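Local structure of ATP-dependent CLP protease, putative (Plasmodium falciparum, 2F6I) at residues C[35-39]-C[40-44]; C[80-83]-C[84-88]; C[123-126]-C[127-131]. The protein probably cleaves proteins into small peptides as the catalytic part of a ClpP-type serine protease that works with an ATP-driven partner. One frame throughout, in Å; residues are numbered along the deposited sequence.

Contact 1: C[35-39]-C[40-44]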
ATOM      1  N   PHE C  35      35.342 -12.829 -17.985  1.00 44.57           N
ATOM      2  CA  PHE C  35      36.457 -13.731 -18.234  1.00 45.05           C
ATOM      3  C   PHE C  35      36.005 -14.944 -19.040  1.00 45.47           C
ATOM      4  O   PHE C  35      36.761 -15.465 -19.858  1.00 45.71           O
ATOM      5  CB  PHE C  35      37.083 -14.172 -16.908  1.00 45.76           C
ATOM      6  CG  PHE C  35      37.994 -15.362 -17.030  1.00 47.41           C
ATOM      7  CD1 PHE C  35      37.482 -16.659 -16.967  1.00 46.83           C
ATOM      8  CD2 PHE C  35      39.362 -15.192 -17.219  1.00 47.31           C
ATOM      9  CE1 PHE C  35      38.318 -17.765 -17.089  1.00 46.31           C
ATOM     10  CE2 PHE C  35      40.208 -16.296 -17.343  1.00 45.78           C
ATOM     11  CZ  PHE C  35      39.684 -17.581 -17.278  1.00 45.43           C
ATOM     12  N   PHE C  36      34.778 -15.398 -18.805  1.00 44.16           N
ATOM     13  CA  PHE C  36      34.261 -16.538 -19.545  1.00 45.38           C
ATOM     14  C   PHE C  36      33.796 -16.095 -20.920  1.00 46.00           C
ATOM     15  O   PHE C  36      33.941 -16.825 -21.899  1.00 45.90           O
ATOM     16  CB  PHE C  36      33.107 -17.205 -18.794  1.00 45.21           C
ATOM     17  CG  PHE C  36      33.557 -18.113 -17.691  1.00 46.24           C
ATOM     18  CD1 PHE C  36      33.345 -17.776 -16.361  1.00 46.76           C
ATOM     19  CD2 PHE C  36      34.220 -19.299 -17.985  1.00 47.32           C
ATOM     20  CE1 PHE C  36      33.788 -18.612 -15.336  1.00 48.20           C
ATOM     21  CE2 PHE C  36      34.666 -20.138 -16.970  1.00 48.53           C
ATOM     22  CZ  PHE C  36      34.452 -19.793 -15.642  1.00 48.37           C
ATOM     23  N   PHE C  37      33.242 -14.889 -20.990  1.00 46.49           N
ATOM     24  CA  PHE C  37      32.769 -14.355 -22.255  1.00 46.49           C
ATOM     25  C   PHE C  37      33.930 -14.255 -23.243  1.00 47.71           C
ATOM     26  O   PHE C  37      33.789 -14.602 -24.415  1.00 46.23           O
ATOM     27  CB  PHE C  37      32.148 -12.974 -22.050  1.00 45.47           C
ATOM     28  CG  PHE C  37      31.523 -12.405 -23.291  1.00 46.10           C
ATOM     29  CD1 PHE C  37      31.894 -11.150 -23.758  1.00 47.30           C
ATOM     30  CD2 PHE C  37      30.555 -13.123 -23.989  1.00 46.44           C
ATOM     31  CE1 PHE C  37      31.308 -10.614 -24.908  1.00 48.20           C
ATOM     32  CE2 PHE C  37      29.963 -12.598 -25.136  1.00 47.37           C
ATOM     33  CZ  PHE C  37      30.340 -11.341 -25.597  1.00 47.19           C
ATOM     34  N   LYS C  38      35.080 -13.786 -22.764  1.00 48.14           N
ATOM     35  CA  LYS C  38      36.254 -13.650 -23.615  1.00 51.05           C
ATOM     36  C   LYS C  38      36.762 -15.016 -24.075  1.00 51.06           C
ATOM     37  O   LYS C  38      37.587 -15.105 -24.986  1.00 49.89           O
ATOM     38  CB  LYS C  38      37.365 -12.890 -22.880  1.00 53.72           C
ATOM     39  CG  LYS C  38      37.041 -11.416 -22.627  1.00 57.43           C
ATOM     40  CD  LYS C  38      38.156 -10.714 -21.854  1.00 61.00           C
ATOM     41  CE  LYS C  38      37.806  -9.252 -21.569  1.00 64.68           C
ATOM     42  NZ  LYS C  38      38.839  -8.558 -20.735  1.00 64.10           N
ATOM     43  N   LYS C  39      36.264 -16.077 -23.444  1.00 50.41           N
ATOM     44  CA  LYS C  39      36.652 -17.438 -23.803  1.00 50.48           C
ATOM     45  C   LYS C  39      35.538 -18.133 -24.577  1.00 49.25           C
ATOM     46  O   LYS C  39      35.508 -19.360 -24.671  1.00 47.39           O
ATOM     47  CB  LYS C  39      36.984 -18.259 -22.557  1.00 52.30           C
ATOM     48  CG  LYS C  39      38.352 -17.992 -21.967  1.00 55.59           C
ATOM     49  CD  LYS C  39      38.687 -19.056 -20.936  1.00 59.82           C
ATOM     50  CE  LYS C  39      40.165 -19.035 -20.565  1.00 63.92           C
ATOM     51  NZ  LYS C  39      40.551 -20.256 -19.794  1.00 64.65           N
ATOM     52  N   ARG C  40      34.618 -17.338 -25.119  1.00 48.53           N
ATOM     53  CA  ARG C  40      33.500 -17.857 -25.898  1.00 47.12           C
ATOM     54  C   ARG C  40      32.512 -18.646 -25.051  1.00 46.89           C
ATOM     55  O   ARG C  40      31.803 -19.513 -25.561  1.00 48.44           O
ATOM     56  CB  ARG C  40      34.016 -18.752 -27.023  1.00 46.68           C
ATOM     57  CG  ARG C  40      34.991 -18.074 -27.953  1.00 46.22           C
ATOM     58  CD  ARG C  40      34.597 -18.336 -29.390  1.00 46.14           C
ATOM     59  NE  ARG C  40      34.521 -17.087 -30.129  1.00 46.34           N
ATOM     60  CZ  ARG C  40      33.732 -16.885 -31.174  1.00 47.45           C
ATOM     61  NH1 ARG C  40      32.939 -17.851 -31.612  1.00 47.00           N
ATOM     62  NH2 ARG C  40      33.731 -15.708 -31.777  1.00 50.52           N
ATOM     63  N   ILE C  41      32.455 -18.344 -23.762  1.00 45.73           N
ATOM     64  CA  ILE C  41      31.551 -19.045 -22.865  1.00 45.01           C
ATOM     65  C   ILE C  41      30.471 -18.108 -22.331  1.00 45.14           C
ATOM     66  O   ILE C  41      30.765 -17.080 -21.730  1.00 46.27           O
ATOM     67  CB  ILE C  41      32.345 -19.683 -21.707  1.00 43.59           C
ATOM     68  CG1 ILE C  41      33.378 -20.654 -22.288  1.00 43.09           C
ATOM     69  CG2 ILE C  41      31.405 -20.404 -20.751  1.00 42.47           C
ATOM     70  CD1 ILE C  41      34.272 -21.319 -21.263  1.00 43.50           C
ATOM     71  N   ILE C  42      29.217 -18.475 -22.567  1.00 46.13           N
ATOM     72  CA  ILE C  42      28.081 -17.669 -22.139  1.00 46.43           C
ATOM     73  C   ILE C  42      27.144 -18.429 -21.210  1.00 47.16           C
ATOM     74  O   ILE C  42      27.038 -19.655 -21.277  1.00 46.72           O
ATOM     75  CB  ILE C  42      27.254 -17.192 -23.356  1.00 47.66           C
ATOM     76  CG1 ILE C  42      28.084 -16.239 -24.210  1.00 47.70           C
ATOM     77  CG2 ILE C  42      25.973 -16.506 -22.892  1.00 48.58           C
ATOM     78  CD1 ILE C  42      27.350 -15.741 -25.436  1.00 50.32           C
ATOM     79  N   TYR C  43      26.459 -17.685 -20.348  1.00 47.56           N
ATOM     80  CA  TYR C  43      25.510 -18.274 -19.419  1.00 48.47           C
ATOM     81  C   TYR C  43      24.091 -17.808 -19.718  1.00 49.40           C
ATOM     82  O   TYR C  43      23.837 -16.617 -19.883  1.00 50.81           O
ATOM     83  CB  TYR C  43      25.850 -17.903 -17.974  1.00 47.49           C
ATOM     84  CG  TYR C  43      27.125 -18.511 -17.447  1.00 48.80           C
ATOM     85  CD1 TYR C  43      28.367 -18.087 -17.912  1.00 48.90           C
ATOM     86  CD2 TYR C  43      27.090 -19.508 -16.473  1.00 48.55           C
ATOM     87  CE1 TYR C  43      29.544 -18.638 -17.418  1.00 49.11           C
ATOM     88  CE2 TYR C  43      28.260 -20.067 -15.974  1.00 49.39           C
ATOM     89  CZ  TYR C  43      29.483 -19.628 -16.451  1.00 49.77           C
ATOM     90  OH  TYR C  43      30.645 -20.179 -15.964  1.00 51.52           O
ATOM     91  N   LEU C  44      23.177 -18.764 -19.808  1.00 49.20           N
ATOM     92  CA  LEU C  44      21.769 -18.477 -20.032  1.00 49.58           C
ATOM     93  C   LEU C  44      21.145 -19.049 -18.771  1.00 51.39           C
ATOM     94  O   LEU C  44      20.520 -20.108 -18.792  1.00 51.37           O
ATOM     95  CB  LEU C  44      21.253 -19.207 -21.275  1.00 48.53           C
ATOM     96  CG  LEU C  44      19.750 -19.108 -21.566  1.00 50.15           C
ATOM     97  CD1 LEU C  44      19.321 -17.657 -21.604  1.00 51.39           C
ATOM     98  CD2 LEU C  44      19.438 -19.791 -22.890  1.00 50.51           C
TER
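A Schellman motif joins F36 and F37, at the end of helix 30-37, to R40 and I41, where the chain turns into strand 41-44. I41 N donates to F36 O at 2.8 Å, and R40 N to F37 O at 2.9 Å. F36 O also takes K39 N, and the two donors approach from opposite faces of its carbonyl plane. R40 is the C-prime residue with positive phi (68°), which reverses the chain. Its side chain leads away from the turn, and NH1 bonds to S97. The strand that follows is an outermost one of the chain's parallel sheet; its I41, I42 and Y43 touch the helix's last phenylalanines. The F36 ring receives the edge of Y43 on one face, with ring planes at 68° and centroids 5.7 Å apart. Y43 OH sits over that face, 3.6 Å from F36 CE1, while F35 CD1 covers the centre of the opposite face. I41 CD1 lies at the ring edge, 3.9 Å from F36 CD2. Phenylalanine suits the place because its two faces take F35 and Y43 while its rim takes I41. F37 has CG anti to the backbone N (chi1 -175°), which lays its ring beside I42; I42 CG1 meets F37 CD2 in the ring plane at 4.0 Å. In a neighbouring subunit, Y62 packs edge-to-face with F35 and N65 bonds K39 NZ.

Contact 2: C[80-83]-C[84-88]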
ATOM      1  N   GLY C  80      10.528 -18.694 -20.622  1.00 43.16           N
ATOM      2  CA  GLY C  80       9.919 -17.385 -20.483  1.00 46.61           C
ATOM      3  C   GLY C  80       9.061 -17.011 -21.678  1.00 49.11           C
ATOM      4  O   GLY C  80       8.000 -17.597 -21.903  1.00 50.91           O
ATOM      5  N   SER C  81       9.525 -16.032 -22.446  1.00 50.54           N
ATOM      6  CA  SER C  81       8.809 -15.564 -23.630  1.00 51.38           C
ATOM      7  C   SER C  81       9.160 -16.412 -24.852  1.00 52.10           C
ATOM      8  O   SER C  81      10.336 -16.604 -25.164  1.00 51.95           O
ATOM      9  CB  SER C  81       9.166 -14.102 -23.903  1.00 50.53           C
ATOM     10  OG  SER C  81       8.676 -13.686 -25.164  1.00 54.14           O
ATOM     11  N   ILE C  82       8.143 -16.922 -25.540  1.00 51.69           N
ATOM     12  CA  ILE C  82       8.381 -17.740 -26.720  1.00 51.29           C
ATOM     13  C   ILE C  82       8.859 -16.893 -27.898  1.00 52.30           C
ATOM     14  O   ILE C  82       9.672 -17.354 -28.700  1.00 53.32           O
ATOM     15  CB  ILE C  82       7.119 -18.545 -27.110  1.00 50.79           C
ATOM     16  CG1 ILE C  82       6.844 -19.604 -26.037  1.00 50.63           C
ATOM     17  CG2 ILE C  82       7.317 -19.214 -28.462  1.00 50.20           C
ATOM     18  CD1 ILE C  82       5.690 -20.533 -26.350  1.00 51.14           C
ATOM     19  N   ASN C  83       8.365 -15.659 -28.003  1.00 52.28           N
ATOM     20  CA  ASN C  83       8.796 -14.764 -29.079  1.00 53.10           C
ATOM     21  C   ASN C  83      10.283 -14.479 -28.917  1.00 52.18           C
ATOM     22  O   ASN C  83      11.058 -14.584 -29.868  1.00 50.36           O
ATOM     23  CB  ASN C  83       8.039 -13.434 -29.032  1.00 56.06           C
ATOM     24  CG  ASN C  83       6.744 -13.467 -29.813  1.00 59.83           C
ATOM     25  OD1 ASN C  83       6.743 -13.691 -31.025  1.00 61.93           O
ATOM     26  ND2 ASN C  83       5.628 -13.236 -29.123  1.00 61.29           N
ATOM     27  N   GLU C  84      10.673 -14.112 -27.702  1.00 51.19           N
ATOM     28  CA  GLU C  84      12.064 -13.813 -27.410  1.00 51.71           C
ATOM     29  C   GLU C  84      12.902 -15.078 -27.526  1.00 50.45           C
ATOM     30  O   GLU C  84      14.101 -15.019 -27.803  1.00 48.96           O
ATOM     31  CB  GLU C  84      12.188 -13.210 -26.009  1.00 54.34           C
ATOM     32  CG  GLU C  84      11.442 -11.891 -25.851  1.00 58.54           C
ATOM     33  CD  GLU C  84      11.834 -10.868 -26.910  1.00 63.95           C
ATOM     34  OE1 GLU C  84      13.028 -10.497 -26.971  1.00 64.57           O
ATOM     35  OE2 GLU C  84      10.949 -10.436 -27.686  1.00 66.30           O
ATOM     36  N   GLY C  85      12.258 -16.222 -27.323  1.00 49.46           N
ATOM     37  CA  GLY C  85      12.954 -17.490 -27.420  1.00 48.09           C
ATOM     38  C   GLY C  85      13.240 -17.813 -28.871  1.00 48.32           C
ATOM     39  O   GLY C  85      14.358 -18.181 -29.232  1.00 48.58           O
ATOM     40  N   LEU C  86      12.220 -17.671 -29.712  1.00 47.95           N
ATOM     41  CA  LEU C  86      12.367 -17.941 -31.132  1.00 46.67           C
ATOM     42  C   LEU C  86      13.333 -16.946 -31.768  1.00 46.73           C
ATOM     43  O   LEU C  86      13.951 -17.238 -32.790  1.00 46.08           O
ATOM     44  CB  LEU C  86      11.001 -17.880 -31.815  1.00 45.96           C
ATOM     45  CG  LEU C  86      10.078 -19.018 -31.372  1.00 48.71           C
ATOM     46  CD1 LEU C  86       8.651 -18.765 -31.846  1.00 49.11           C
ATOM     47  CD2 LEU C  86      10.613 -20.339 -31.918  1.00 47.34           C
ATOM     48  N   ALA C  87      13.464 -15.773 -31.152  1.00 45.94           N
ATOM     49  CA  ALA C  87      14.379 -14.755 -31.654  1.00 44.52           C
ATOM     50  C   ALA C  87      15.802 -15.238 -31.409  1.00 44.25           C
ATOM     51  O   ALA C  87      16.666 -15.141 -32.283  1.00 42.15           O
ATOM     52  CB  ALA C  87      14.144 -13.437 -30.938  1.00 43.87           C
ATOM     53  N   ILE C  88      16.040 -15.760 -30.210  1.00 43.76           N
ATOM     54  CA  ILE C  88      17.356 -16.271 -29.862  1.00 44.94           C
ATOM     55  C   ILE C  88      17.690 -17.451 -30.771  1.00 47.32           C
ATOM     56  O   ILE C  88      18.836 -17.618 -31.192  1.00 47.57           O
ATOM     57  CB  ILE C  88      17.408 -16.729 -28.390  1.00 42.04           C
ATOM     58  CG1 ILE C  88      17.267 -15.516 -27.469  1.00 42.44           C
ATOM     59  CG2 ILE C  88      18.708 -17.456 -28.113  1.00 40.44           C
ATOM     60  CD1 ILE C  88      17.270 -15.859 -25.992  1.00 39.23           C
TER
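S81 and E84 meet at the start of helix 82-94, where the serine is the N-cap. E84 N points almost straight at S81 OG, 3.3 Å away with an N-H...O angle of 172°. The hydroxyl reaches it by swinging to the far side from S81 N (chi1 170°), which carries it forward over the first turn. E84 bends back so that its CG lies 3.4 Å from S81 OG, its aliphatic stem against the cap. A short hydroxyl-bearing residue is well placed here, as it can accept a helix N-H that has no preceding carbonyl to meet.

The tightly packed, buried side is that of I82 and L86, whose side chains lie side by side and point the same way, I82 CG2 touching L86 CD1 at 3.7 Å. Branched hydrocarbon suits this face, since helix 151-169 covers both residues. Along the backbone, L86 N bonds to I82 O at 2.8 Å, and A87 N to N83 O at 3.0 Å. G85 N bonds only weakly to S81 O, which the glycine has no side chain to crowd. S81 and N83 are partly exposed, though R130 of a neighbouring subunit packs on N83. I82 lies about 10 Å, side chain to side chain, from the predicted active-site H134. The N-cap hydroxyl gives E84 N an acceptor, while the glutamate's OE1 bonds to N76 of that neighbouring subunit and OE2 has K50 of its own chain as a long, weak partner, so E84 probably links the helix start to the interface.

Contact 3: C[123-126]-C[127-131]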
ATOM      1  N   ARG C 123      25.505 -31.469 -27.583  1.00 53.10           N
ATOM      2  CA  ARG C 123      24.454 -31.054 -26.664  1.00 50.01           C
ATOM      3  C   ARG C 123      24.621 -31.936 -25.438  1.00 48.91           C
ATOM      4  O   ARG C 123      24.459 -33.154 -25.513  1.00 47.31           O
ATOM      5  CB  ARG C 123      23.078 -31.268 -27.293  1.00 48.70           C
ATOM      6  CG  ARG C 123      22.875 -30.505 -28.595  1.00 48.97           C
ATOM      7  CD  ARG C 123      21.546 -30.871 -29.230  1.00 48.76           C
ATOM      8  NE  ARG C 123      21.433 -32.315 -29.415  1.00 47.31           N
ATOM      9  CZ  ARG C 123      20.320 -32.937 -29.785  1.00 47.40           C
ATOM     10  NH1 ARG C 123      19.212 -32.243 -30.015  1.00 46.21           N
ATOM     11  NH2 ARG C 123      20.312 -34.257 -29.908  1.00 47.48           N
ATOM     12  N   LYS C 124      24.960 -31.319 -24.311  1.00 48.47           N
ATOM     13  CA  LYS C 124      25.182 -32.073 -23.087  1.00 48.60           C
ATOM     14  C   LYS C 124      24.342 -31.601 -21.908  1.00 48.25           C
ATOM     15  O   LYS C 124      23.633 -30.596 -21.982  1.00 47.24           O
ATOM     16  CB  LYS C 124      26.662 -32.017 -22.708  1.00 49.06           C
ATOM     17  CG  LYS C 124      27.597 -32.482 -23.809  1.00 52.53           C
ATOM     18  CD  LYS C 124      29.050 -32.438 -23.357  1.00 55.39           C
ATOM     19  CE  LYS C 124      29.985 -32.913 -24.456  1.00 57.67           C
ATOM     20  NZ  LYS C 124      31.408 -32.936 -24.008  1.00 60.67           N
ATOM     21  N   SER C 125      24.440 -32.345 -20.814  1.00 46.94           N
ATOM     22  CA  SER C 125      23.708 -32.035 -19.601  1.00 45.83           C
ATOM     23  C   SER C 125      24.357 -32.703 -18.400  1.00 43.97           C
ATOM     24  O   SER C 125      24.819 -33.839 -18.489  1.00 43.32           O
ATOM     25  CB  SER C 125      22.259 -32.515 -19.724  1.00 47.16           C
ATOM     26  OG  SER C 125      21.605 -32.481 -18.467  1.00 46.85           O
ATOM     27  N   LEU C 126      24.411 -31.983 -17.284  1.00 41.86           N
ATOM     28  CA  LEU C 126      24.967 -32.541 -16.066  1.00 40.95           C
ATOM     29  C   LEU C 126      23.910 -33.512 -15.534  1.00 40.30           C
ATOM     30  O   LEU C 126      22.724 -33.367 -15.832  1.00 38.23           O
ATOM     31  CB  LEU C 126      25.272 -31.428 -15.058  1.00 43.24           C
ATOM     32  CG  LEU C 126      26.528 -30.611 -15.384  1.00 43.40           C
ATOM     33  CD1 LEU C 126      26.640 -29.433 -14.445  1.00 46.10           C
ATOM     34  CD2 LEU C 126      27.759 -31.498 -15.261  1.00 43.99           C
ATOM     35  N   PRO C 127      24.328 -34.508 -14.737  1.00 40.00           N
ATOM     36  CA  PRO C 127      23.491 -35.553 -14.132  1.00 41.44           C
ATOM     37  C   PRO C 127      22.153 -35.183 -13.475  1.00 43.03           C
ATOM     38  O   PRO C 127      21.121 -35.779 -13.788  1.00 41.33           O
ATOM     39  CB  PRO C 127      24.440 -36.216 -13.131  1.00 40.29           C
ATOM     40  CG  PRO C 127      25.772 -36.023 -13.740  1.00 39.25           C
ATOM     41  CD  PRO C 127      25.703 -34.596 -14.214  1.00 40.31           C
ATOM     42  N   ASN C 128      22.171 -34.214 -12.561  1.00 43.02           N
ATOM     43  CA  ASN C 128      20.961 -33.827 -11.832  1.00 43.33           C
ATOM     44  C   ASN C 128      20.000 -32.843 -12.489  1.00 42.76           C
ATOM     45  O   ASN C 128      18.982 -32.489 -11.902  1.00 44.32           O
ATOM     46  CB  ASN C 128      21.356 -33.303 -10.452  1.00 42.92           C
ATOM     47  CG  ASN C 128      21.936 -34.392  -9.571  1.00 46.30           C
ATOM     48  OD1 ASN C 128      23.009 -34.231  -8.983  1.00 44.55           O
ATOM     49  ND2 ASN C 128      21.224 -35.512  -9.473  1.00 44.84           N
ATOM     50  N   CYS C 129      20.305 -32.411 -13.704  1.00 43.42           N
ATOM     51  CA  CYS C 129      19.441 -31.468 -14.399  1.00 42.32           C
ATOM     52  C   CYS C 129      18.044 -32.036 -14.662  1.00 43.11           C
ATOM     53  O   CYS C 129      17.884 -33.217 -14.975  1.00 42.94           O
ATOM     54  CB  CYS C 129      20.081 -31.057 -15.725  1.00 42.24           C
ATOM     55  SG  CYS C 129      19.170 -29.779 -16.609  1.00 49.30           S
ATOM     56  N   ARG C 130      17.032 -31.188 -14.523  1.00 42.60           N
ATOM     57  CA  ARG C 130      15.656 -31.594 -14.773  1.00 43.46           C
ATOM     58  C   ARG C 130      15.209 -30.850 -16.023  1.00 44.22           C
ATOM     59  O   ARG C 130      15.281 -29.623 -16.081  1.00 45.89           O
ATOM     60  CB  ARG C 130      14.764 -31.234 -13.582  1.00 43.61           C
ATOM     61  CG  ARG C 130      15.200 -31.879 -12.269  1.00 46.31           C
ATOM     62  CD  ARG C 130      15.097 -33.397 -12.328  1.00 47.69           C
ATOM     63  NE  ARG C 130      13.712 -33.855 -12.258  1.00 48.84           N
ATOM     64  CZ  ARG C 130      13.323 -35.107 -12.481  1.00 49.44           C
ATOM     65  NH1 ARG C 130      14.213 -36.039 -12.796  1.00 49.49           N
ATOM     66  NH2 ARG C 130      12.040 -35.427 -12.377  1.00 49.14           N
ATOM     67  N   ILE C 131      14.756 -31.599 -17.022  1.00 44.95           N
ATOM     68  CA  ILE C 131      14.327 -31.027 -18.294  1.00 45.71           C
ATOM     69  C   ILE C 131      12.854 -31.302 -18.577  1.00 47.11           C
ATOM     70  O   ILE C 131      12.372 -32.417 -18.381  1.00 48.46           O
ATOM     71  CB  ILE C 131      15.182 -31.606 -19.442  1.00 45.97           C
ATOM     72  CG1 ILE C 131      16.664 -31.358 -19.148  1.00 47.76           C
ATOM     73  CG2 ILE C 131      14.788 -30.979 -20.761  1.00 46.29           C
ATOM     74  CD1 ILE C 131      17.611 -32.034 -20.115  1.00 47.28           C
TER
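L126 and P127 share the flat group at the centre of this turn, the peptide that links them. CD, bonded to P127 N, lies on the side of L126 CA, 2.9 Å from it, which marks the peptide as trans; the carbonyl oxygen is the atom the donors reach. The two faces are used by different donors. S125 OG reaches L126 O from one side at 3.0 Å, tilted 29° from the carbonyl plane, while C129 N comes from the other side at 3.4 Å in a weak but fairly straight bond, with an N-H...O angle of 162°. L126 CB lies on the face from which C129 N arrives, 3.3 Å from P127 CD, and the leucine's CD2 comes within 3.9 Å of that same CD.

The weak bond closes a type I beta turn from L126 to C129. P127 occupies its second position, where the fixed phi of a proline (-45°) suits the bend. S125 holds OG beside its own carbonyl carbon, a torsion that brings the hydroxyl to L126 O and within 3.4 Å of C129 CB. A small cysteine probably fits here, with S103 and V107 also against it. The turn takes the chain from strand 123-125 of the parallel sheet into strand 130-132 of the smaller mixed sheet, which leads on to the predicted active-site H134. A neighbouring subunit packs against it: D90 of that subunit accepts from N128 N, and its E153 forms a salt bridge with R130. With L126 O taking two donors, one of them the serine hydroxyl, the carbonyl is paired even though the turn's own bond is long, which probably helps keep the bend fixed beside the interface.

Contacts 1, 2 and 3 come in that order along the chain, and their centres form a wide triangle. The centres of contact 1 and contact 2 are about 21 Å apart, as are those of contact 2 and contact 3. Those of contact 1 and contact 3 are about 19 Å apart. None touches another. Contacts 1 and 3 belong to the same parallel sheet, through the outermost strand 41-44 and strand 123-125, with strands 71-77 and 99-104 between them. Helix 82-94 of contact 2 is the crossover linking those two middle strands, and contacts 2 and 3 lie on opposite sides of the chain's centre. Each places some of its residues at subunit contacts of the fourteen-chain assembly.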